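Local coordinates for chorismate synthase (Aquifex aeolicus, PDB 1Q1L), which catalyses the final step of chorismate biosynthesis, eliminating phosphate from 5-enolpyruvylshikimate-3-phosphate with the help of reduced FMN, at residues G228-L242 / I311-P325. Sequence-based numbering, arbitrary orientation.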
ATOM      1  N   GLY A 228      -0.307 -29.690 -19.724  1.00 42.22           N
ATOM      2  CA  GLY A 228      -0.354 -28.268 -19.452  1.00 38.69           C
ATOM      3  C   GLY A 228      -1.211 -27.657 -20.541  1.00 37.23           C
ATOM      4  O   GLY A 228      -1.883 -28.382 -21.277  1.00 37.22           O
ATOM      5  N   GLY A 229      -1.196 -26.337 -20.663  1.00 34.59           N
ATOM      6  CA  GLY A 229      -2.001 -25.707 -21.691  1.00 32.18           C
ATOM      7  C   GLY A 229      -1.816 -24.209 -21.790  1.00 32.18           C
ATOM      8  O   GLY A 229      -1.160 -23.583 -20.953  1.00 29.61           O
ATOM      9  N   VAL A 230      -2.404 -23.631 -22.827  1.00 31.27           N
ATOM     10  CA  VAL A 230      -2.320 -22.202 -23.049  1.00 30.54           C
ATOM     11  C   VAL A 230      -3.698 -21.665 -23.374  1.00 30.33           C
ATOM     12  O   VAL A 230      -4.460 -22.291 -24.117  1.00 32.05           O
ATOM     13  CB  VAL A 230      -1.375 -21.877 -24.224  1.00 30.07           C
ATOM     14  CG1 VAL A 230      -1.390 -20.388 -24.503  1.00 27.13           C
ATOM     15  CG2 VAL A 230       0.036 -22.351 -23.905  1.00 27.42           C
ATOM     16  N   PHE A 231      -4.037 -20.519 -22.800  1.00 30.29           N
ATOM     17  CA  PHE A 231      -5.319 -19.902 -23.100  1.00 28.31           C
ATOM     18  C   PHE A 231      -5.142 -18.410 -23.313  1.00 27.98           C
ATOM     19  O   PHE A 231      -4.116 -17.836 -22.951  1.00 28.13           O
ATOM     20  CB  PHE A 231      -6.346 -20.155 -21.993  1.00 30.30           C
ATOM     21  CG  PHE A 231      -5.915 -19.677 -20.644  1.00 32.87           C
ATOM     22  CD1 PHE A 231      -5.182 -20.504 -19.801  1.00 31.37           C
ATOM     23  CD2 PHE A 231      -6.251 -18.401 -20.205  1.00 31.62           C
ATOM     24  CE1 PHE A 231      -4.792 -20.065 -18.534  1.00 34.77           C
ATOM     25  CE2 PHE A 231      -5.862 -17.957 -18.937  1.00 33.96           C
ATOM     26  CZ  PHE A 231      -5.135 -18.790 -18.104  1.00 29.67           C
ATOM     27  N   GLU A 232      -6.136 -17.790 -23.935  1.00 26.44           N
ATOM     28  CA  GLU A 232      -6.083 -16.364 -24.183  1.00 29.28           C
ATOM     29  C   GLU A 232      -7.278 -15.737 -23.483  1.00 30.14           C
ATOM     30  O   GLU A 232      -8.391 -16.269 -23.524  1.00 30.07           O
ATOM     31  CB  GLU A 232      -6.107 -16.082 -25.694  1.00 30.63           C
ATOM     32  CG  GLU A 232      -5.041 -16.883 -26.454  1.00 31.17           C
ATOM     33  CD  GLU A 232      -4.967 -16.577 -27.942  1.00 32.38           C
ATOM     34  OE1 GLU A 232      -6.017 -16.292 -28.556  1.00 31.09           O
ATOM     35  OE2 GLU A 232      -3.848 -16.643 -28.500  1.00 32.35           O
ATOM     36  N   VAL A 233      -7.030 -14.626 -22.806  1.00 27.57           N
ATOM     37  CA  VAL A 233      -8.082 -13.918 -22.093  1.00 25.81           C
ATOM     38  C   VAL A 233      -8.179 -12.556 -22.737  1.00 25.39           C
ATOM     39  O   VAL A 233      -7.161 -11.952 -23.062  1.00 25.74           O
ATOM     40  CB  VAL A 233      -7.723 -13.719 -20.599  1.00 27.69           C
ATOM     41  CG1 VAL A 233      -8.928 -13.165 -19.841  1.00 26.52           C
ATOM     42  CG2 VAL A 233      -7.268 -15.021 -20.003  1.00 27.87           C
ATOM     43  N   PHE A 234      -9.394 -12.065 -22.927  1.00 24.66           N
ATOM     44  CA  PHE A 234      -9.563 -10.764 -23.544  1.00 24.92           C
ATOM     45  C   PHE A 234     -10.614  -9.948 -22.818  1.00 26.21           C
ATOM     46  O   PHE A 234     -11.437 -10.485 -22.069  1.00 26.53           O
ATOM     47  CB  PHE A 234      -9.976 -10.928 -25.012  1.00 25.07           C
ATOM     48  CG  PHE A 234     -11.345 -11.524 -25.189  1.00 26.81           C
ATOM     49  CD1 PHE A 234     -12.477 -10.722 -25.142  1.00 25.59           C
ATOM     50  CD2 PHE A 234     -11.505 -12.896 -25.353  1.00 25.53           C
ATOM     51  CE1 PHE A 234     -13.752 -11.280 -25.252  1.00 26.18           C
ATOM     52  CE2 PHE A 234     -12.767 -13.456 -25.462  1.00 24.09           C
ATOM     53  CZ  PHE A 234     -13.895 -12.646 -25.414  1.00 27.26           C
ATOM     54  N   ALA A 235     -10.570  -8.641 -23.048  1.00 24.90           N
ATOM     55  CA  ALA A 235     -11.531  -7.706 -22.484  1.00 26.36           C
ATOM     56  C   ALA A 235     -11.873  -6.768 -23.629  1.00 27.55           C
ATOM     57  O   ALA A 235     -10.975  -6.233 -24.285  1.00 25.03           O
ATOM     58  CB  ALA A 235     -10.915  -6.930 -21.324  1.00 21.80           C
ATOM     59  N   LEU A 236     -13.166  -6.579 -23.875  1.00 27.80           N
ATOM     60  CA  LEU A 236     -13.627  -5.719 -24.957  1.00 30.05           C
ATOM     61  C   LEU A 236     -14.218  -4.404 -24.464  1.00 32.65           C
ATOM     62  O   LEU A 236     -14.774  -4.330 -23.368  1.00 29.83           O
ATOM     63  CB  LEU A 236     -14.683  -6.449 -25.793  1.00 30.89           C
ATOM     64  CG  LEU A 236     -14.289  -7.810 -26.374  1.00 33.23           C
ATOM     65  CD1 LEU A 236     -15.436  -8.387 -27.180  1.00 33.58           C
ATOM     66  CD2 LEU A 236     -13.054  -7.646 -27.242  1.00 31.94           C
ATOM     67  N   ASN A 237     -14.083  -3.373 -25.297  1.00 32.92           N
ATOM     68  CA  ASN A 237     -14.608  -2.039 -25.023  1.00 32.98           C
ATOM     69  C   ASN A 237     -13.944  -1.294 -23.876  1.00 33.29           C
ATOM     70  O   ASN A 237     -14.580  -0.481 -23.201  1.00 31.29           O
ATOM     71  CB  ASN A 237     -16.118  -2.110 -24.785  1.00 35.14           C
ATOM     72  CG  ASN A 237     -16.859  -2.699 -25.970  1.00 35.45           C
ATOM     73  OD1 ASN A 237     -16.654  -2.279 -27.106  1.00 34.45           O
ATOM     74  ND2 ASN A 237     -17.725  -3.677 -25.710  1.00 35.67           N
ATOM     75  N   VAL A 238     -12.665  -1.569 -23.651  1.00 31.48           N
ATOM     76  CA  VAL A 238     -11.931  -0.884 -22.604  1.00 29.94           C
ATOM     77  C   VAL A 238     -11.437   0.408 -23.244  1.00 31.55           C
ATOM     78  O   VAL A 238     -10.776   0.385 -24.281  1.00 29.30           O
ATOM     79  CB  VAL A 238     -10.729  -1.720 -22.119  1.00 31.29           C
ATOM     80  CG1 VAL A 238      -9.920  -0.936 -21.088  1.00 28.94           C
ATOM     81  CG2 VAL A 238     -11.222  -3.029 -21.516  1.00 25.98           C
ATOM     82  N   PRO A 239     -11.769   1.558 -22.644  1.00 32.00           N
ATOM     83  CA  PRO A 239     -11.326   2.831 -23.213  1.00 31.26           C
ATOM     84  C   PRO A 239      -9.820   3.017 -23.072  1.00 31.96           C
ATOM     85  O   PRO A 239      -9.172   2.328 -22.284  1.00 32.09           O
ATOM     86  CB  PRO A 239     -12.107   3.854 -22.395  1.00 31.09           C
ATOM     87  CG  PRO A 239     -12.149   3.204 -21.038  1.00 32.70           C
ATOM     88  CD  PRO A 239     -12.504   1.769 -21.383  1.00 31.46           C
ATOM     89  N   PRO A 240      -9.244   3.954 -23.840  1.00 30.96           N
ATOM     90  CA  PRO A 240      -7.809   4.231 -23.791  1.00 31.92           C
ATOM     91  C   PRO A 240      -7.588   5.054 -22.533  1.00 31.40           C
ATOM     92  O   PRO A 240      -8.498   5.749 -22.096  1.00 31.59           O
ATOM     93  CB  PRO A 240      -7.567   5.092 -25.036  1.00 29.31           C
ATOM     94  CG  PRO A 240      -8.802   4.926 -25.864  1.00 28.83           C
ATOM     95  CD  PRO A 240      -9.894   4.785 -24.863  1.00 30.56           C
ATOM     96  N   GLY A 241      -6.398   4.987 -21.954  1.00 31.92           N
ATOM     97  CA  GLY A 241      -6.138   5.794 -20.777  1.00 32.30           C
ATOM     98  C   GLY A 241      -6.041   5.100 -19.436  1.00 30.72           C
ATOM     99  O   GLY A 241      -5.690   5.747 -18.455  1.00 32.99           O
ATOM    100  N   LEU A 242      -6.356   3.812 -19.372  1.00 28.61           N
ATOM    101  CA  LEU A 242      -6.264   3.094 -18.107  1.00 28.72           C
ATOM    102  C   LEU A 242      -4.819   2.673 -17.893  1.00 29.83           C
ATOM    103  O   LEU A 242      -4.124   2.298 -18.844  1.00 30.53           O
ATOM    104  CB  LEU A 242      -7.179   1.870 -18.102  1.00 27.16           C
ATOM    105  CG  LEU A 242      -8.673   2.141 -18.317  1.00 25.90           C
ATOM    106  CD1 LEU A 242      -9.452   0.898 -17.907  1.00 24.92           C
ATOM    107  CD2 LEU A 242      -9.127   3.337 -17.478  1.00 30.56           C
ATOM    108  N   ILE A 311      -0.206   2.003 -21.045  1.00 32.39           N
ATOM    109  CA  ILE A 311      -1.588   2.473 -21.027  1.00 32.15           C
ATOM    110  C   ILE A 311      -2.450   1.690 -22.020  1.00 32.55           C
ATOM    111  O   ILE A 311      -1.950   1.251 -23.059  1.00 30.33           O
ATOM    112  CB  ILE A 311      -1.642   3.976 -21.393  1.00 35.28           C
ATOM    113  CG1 ILE A 311      -0.730   4.779 -20.458  1.00 36.18           C
ATOM    114  CG2 ILE A 311      -3.054   4.489 -21.289  1.00 38.01           C
ATOM    115  CD1 ILE A 311      -0.533   6.226 -20.895  1.00 37.10           C
ATOM    116  N   THR A 312      -3.739   1.515 -21.704  1.00 30.32           N
ATOM    117  CA  THR A 312      -4.642   0.808 -22.609  1.00 29.30           C
ATOM    118  C   THR A 312      -4.857   1.600 -23.900  1.00 32.52           C
ATOM    119  O   THR A 312      -4.827   2.841 -23.893  1.00 27.51           O
ATOM    120  CB  THR A 312      -6.019   0.527 -21.973  1.00 29.65           C
ATOM    121  OG1 THR A 312      -6.567   1.738 -21.438  1.00 27.83           O
ATOM    122  CG2 THR A 312      -5.888  -0.518 -20.870  1.00 28.47           C
ATOM    123  N   ASN A 313      -5.104   0.848 -24.978  1.00 30.46           N
ATOM    124  CA  ASN A 313      -5.292   1.334 -26.355  1.00 33.46           C
ATOM    125  C   ASN A 313      -6.686   1.689 -26.838  1.00 30.57           C
ATOM    126  O   ASN A 313      -6.854   2.512 -27.735  1.00 31.05           O
ATOM    127  CB  ASN A 313      -4.776   0.270 -27.340  1.00 31.34           C
ATOM    128  CG  ASN A 313      -3.546   0.706 -28.050  1.00 37.79           C
ATOM    129  OD1 ASN A 313      -2.979  -0.033 -28.855  1.00 37.66           O
ATOM    130  ND2 ASN A 313      -3.112   1.924 -27.760  1.00 40.60           N
ATOM    131  N   GLY A 314      -7.683   1.028 -26.283  1.00 30.33           N
ATOM    132  CA  GLY A 314      -9.029   1.246 -26.747  1.00 28.45           C
ATOM    133  C   GLY A 314      -9.289  -0.001 -27.563  1.00 29.53           C
ATOM    134  O   GLY A 314     -10.433  -0.358 -27.804  1.00 33.28           O
HETATM  135  N   MSE A 315      -8.216  -0.663 -27.994  1.00 28.11           N
HETATM  136  CA  MSE A 315      -8.340  -1.902 -28.749  1.00 29.63           C
HETATM  137  C   MSE A 315      -8.584  -3.000 -27.714  1.00 30.96           C
HETATM  138  O   MSE A 315      -8.423  -2.775 -26.511  1.00 32.42           O
HETATM  139  CB  MSE A 315      -7.058  -2.205 -29.538  1.00 27.50           C
HETATM  140  CG  MSE A 315      -6.787  -1.239 -30.698  1.00 31.03           C
HETATM  141 SE   MSE A 315      -8.263  -1.166 -31.971  1.00 38.55          SE
HETATM  142  CE  MSE A 315      -7.902  -2.811 -32.925  1.00 30.53           C
ATOM    143  N   PRO A 316      -8.982  -4.197 -28.163  1.00 28.72           N
ATOM    144  CA  PRO A 316      -9.231  -5.277 -27.205  1.00 30.10           C
ATOM    145  C   PRO A 316      -7.979  -5.622 -26.413  1.00 30.35           C
ATOM    146  O   PRO A 316      -6.871  -5.659 -26.967  1.00 30.39           O
ATOM    147  CB  PRO A 316      -9.661  -6.443 -28.098  1.00 28.85           C
ATOM    148  CG  PRO A 316     -10.258  -5.761 -29.291  1.00 29.14           C
ATOM    149  CD  PRO A 316      -9.300  -4.627 -29.534  1.00 28.93           C
ATOM    150  N   ILE A 317      -8.147  -5.855 -25.115  1.00 27.82           N
ATOM    151  CA  ILE A 317      -7.015  -6.252 -24.284  1.00 28.22           C
ATOM    152  C   ILE A 317      -6.886  -7.748 -24.522  1.00 26.93           C
ATOM    153  O   ILE A 317      -7.860  -8.492 -24.383  1.00 26.13           O
ATOM    154  CB  ILE A 317      -7.281  -6.026 -22.782  1.00 27.99           C
ATOM    155  CG1 ILE A 317      -7.616  -4.559 -22.523  1.00 28.93           C
ATOM    156  CG2 ILE A 317      -6.070  -6.474 -21.978  1.00 28.65           C
ATOM    157  CD1 ILE A 317      -6.558  -3.585 -22.997  1.00 29.43           C
ATOM    158  N   VAL A 318      -5.696  -8.195 -24.893  1.00 25.31           N
ATOM    159  CA  VAL A 318      -5.503  -9.612 -25.160  1.00 24.60           C
ATOM    160  C   VAL A 318      -4.280 -10.117 -24.441  1.00 23.73           C
ATOM    161  O   VAL A 318      -3.177  -9.601 -24.627  1.00 25.27           O
ATOM    162  CB  VAL A 318      -5.355  -9.880 -26.665  1.00 24.74           C
ATOM    163  CG1 VAL A 318      -5.090 -11.372 -26.912  1.00 25.47           C
ATOM    164  CG2 VAL A 318      -6.609  -9.436 -27.387  1.00 25.49           C
ATOM    165  N   VAL A 319      -4.487 -11.146 -23.629  1.00 22.02           N
ATOM    166  CA  VAL A 319      -3.420 -11.731 -22.836  1.00 22.61           C
ATOM    167  C   VAL A 319      -3.303 -13.226 -23.086  1.00 21.64           C
ATOM    168  O   VAL A 319      -4.304 -13.938 -23.075  1.00 23.70           O
ATOM    169  CB  VAL A 319      -3.695 -11.503 -21.330  1.00 18.75           C
ATOM    170  CG1 VAL A 319      -2.487 -11.859 -20.519  1.00 19.26           C
ATOM    171  CG2 VAL A 319      -4.115 -10.063 -21.100  1.00 23.13           C
ATOM    172  N   ARG A 320      -2.080 -13.700 -23.290  1.00 24.76           N
ATOM    173  CA  ARG A 320      -1.836 -15.123 -23.541  1.00 26.91           C
ATOM    174  C   ARG A 320      -1.182 -15.685 -22.281  1.00 26.22           C
ATOM    175  O   ARG A 320      -0.215 -15.122 -21.774  1.00 26.55           O
ATOM    176  CB  ARG A 320      -0.926 -15.289 -24.763  1.00 27.67           C
ATOM    177  CG  ARG A 320      -1.285 -14.349 -25.915  1.00 28.68           C
ATOM    178  CD  ARG A 320      -0.663 -14.801 -27.235  1.00 30.85           C
ATOM    179  NE  ARG A 320      -1.221 -16.072 -27.682  1.00 29.41           N
ATOM    180  CZ  ARG A 320      -0.571 -17.231 -27.656  1.00 30.67           C
ATOM    181  NH1 ARG A 320       0.677 -17.295 -27.209  1.00 33.04           N
ATOM    182  NH2 ARG A 320      -1.179 -18.336 -28.064  1.00 33.69           N
ATOM    183  N   VAL A 321      -1.714 -16.798 -21.787  1.00 26.98           N
ATOM    184  CA  VAL A 321      -1.239 -17.386 -20.545  1.00 27.40           C
ATOM    185  C   VAL A 321      -0.861 -18.857 -20.657  1.00 29.29           C
ATOM    186  O   VAL A 321      -1.627 -19.670 -21.176  1.00 30.81           O
ATOM    187  CB  VAL A 321      -2.329 -17.219 -19.457  1.00 28.45           C
ATOM    188  CG1 VAL A 321      -1.794 -17.616 -18.099  1.00 25.49           C
ATOM    189  CG2 VAL A 321      -2.827 -15.772 -19.453  1.00 27.88           C
ATOM    190  N   ALA A 322       0.317 -19.193 -20.136  1.00 29.08           N
ATOM    191  CA  ALA A 322       0.824 -20.562 -20.191  1.00 29.68           C
ATOM    192  C   ALA A 322       0.780 -21.265 -18.839  1.00 30.95           C
ATOM    193  O   ALA A 322       1.321 -20.767 -17.843  1.00 30.17           O
ATOM    194  CB  ALA A 322       2.251 -20.553 -20.729  1.00 26.73           C
HETATM  195  N   MSE A 323       0.132 -22.425 -18.808  1.00 30.98           N
HETATM  196  CA  MSE A 323       0.022 -23.211 -17.582  1.00 32.37           C
HETATM  197  C   MSE A 323       0.838 -24.496 -17.712  1.00 34.21           C
HETATM  198  O   MSE A 323       0.638 -25.268 -18.646  1.00 32.93           O
HETATM  199  CB  MSE A 323      -1.438 -23.573 -17.313  1.00 32.97           C
HETATM  200  CG  MSE A 323      -1.637 -24.302 -16.004  1.00 34.52           C
HETATM  201 SE   MSE A 323      -3.365 -25.117 -15.878  1.00 40.63          SE
HETATM  202  CE  MSE A 323      -2.890 -26.829 -16.663  1.00 40.93           C
ATOM    203  N   LYS A 324       1.752 -24.724 -16.776  1.00 34.47           N
ATOM    204  CA  LYS A 324       2.588 -25.917 -16.820  1.00 37.21           C
ATOM    205  C   LYS A 324       1.772 -27.142 -16.434  1.00 39.11           C
ATOM    206  O   LYS A 324       0.704 -27.022 -15.832  1.00 37.73           O
ATOM    207  CB  LYS A 324       3.777 -25.777 -15.871  1.00 35.30           C
ATOM    208  CG  LYS A 324       3.433 -25.966 -14.401  1.00 37.75           C
ATOM    209  CD  LYS A 324       4.685 -25.887 -13.539  1.00 39.31           C
ATOM    210  CE  LYS A 324       4.475 -26.519 -12.161  1.00 43.33           C
ATOM    211  NZ  LYS A 324       3.427 -25.843 -11.352  1.00 46.81           N
ATOM    212  N   PRO A 325       2.266 -28.342 -16.780  1.00 42.55           N
ATOM    213  CA  PRO A 325       1.572 -29.590 -16.461  1.00 46.06           C
ATOM    214  C   PRO A 325       1.349 -29.715 -14.957  1.00 51.37           C
ATOM    215  O   PRO A 325       2.252 -29.458 -14.158  1.00 50.28           O
ATOM    216  CB  PRO A 325       2.524 -30.663 -16.984  1.00 44.47           C
ATOM    217  CG  PRO A 325       3.241 -29.977 -18.088  1.00 42.90           C
ATOM    218  CD  PRO A 325       3.519 -28.621 -17.501  1.00 42.63           C
TER
HETATM  219  O   HOH W   1     -10.844  -3.267 -24.962  1.00 33.86           O
HETATM  220  O   HOH W   2     -12.747   0.317 -26.595  1.00 44.74           O
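Gly229, Phe231, Val233 and Ala235 each pair with a residue of 317-323 through two backbone hydrogen bonds, so eight N-H...O=C bonds join these antiparallel strands, from Gly229 with Met323 to Ala235 with Ile317. The intervening residues of 229-236 turn their N-H and C=O the other way; Val230, Glu232 and Phe234 bond there to strand 162-170.

On the face bearing Glu232 and Arg320, one carboxylate oxygen takes both bonds of a side-on grip: Glu232 OE2 lies 2.8 Å from Arg320 NE and 3.2 Å from Arg320 NH2. It sits in the guanidinium plane, but the carboxylate stands nearly perpendicular (89°) and is met on its anti side, NE and NH2 lying somewhat out of its plane, on opposite faces. Lys181 also bridges to OE2, Tyr183 binds OE1, and Glu270 engages Arg320 NH1, consistent with a buried acid kept ionised. A leucine in place of Arg320 would probably leave Glu270 without this mate and Glu232 dependent on Lys181 and Tyr183.

Both are inner strands of a five-stranded antiparallel sheet, part of the beta-alpha-beta sandwich of chorismate synthase; 317-323 leads into Lys324 and Pro325, predicted to bind FMN. Helix 356-379 covers the face bearing Phe231 and Val233. Here Val321 CB makes a CH-pi contact over the Phe231 ring, 3.8 Å from its centroid; with CG between the backbone N and carbonyl carbon (chi1 58°), the ring leans toward Val321 and lies alongside it.

Beyond the long strand pair, Thr312 OG1 donates to Pro239 O (2.8 Å), on a lone pair in the carbonyl plane, and accepts from Leu242 N at 2.9 Å. Thr312 N binds Leu242 O, while Gly241 N makes a longer bond to Thr312 O (3.3 Å), from above the carbonyl plane. One water accepts from Val238 N and donates to Ala235 O and Met315 O; another bridges Val238 O and Gly314 O.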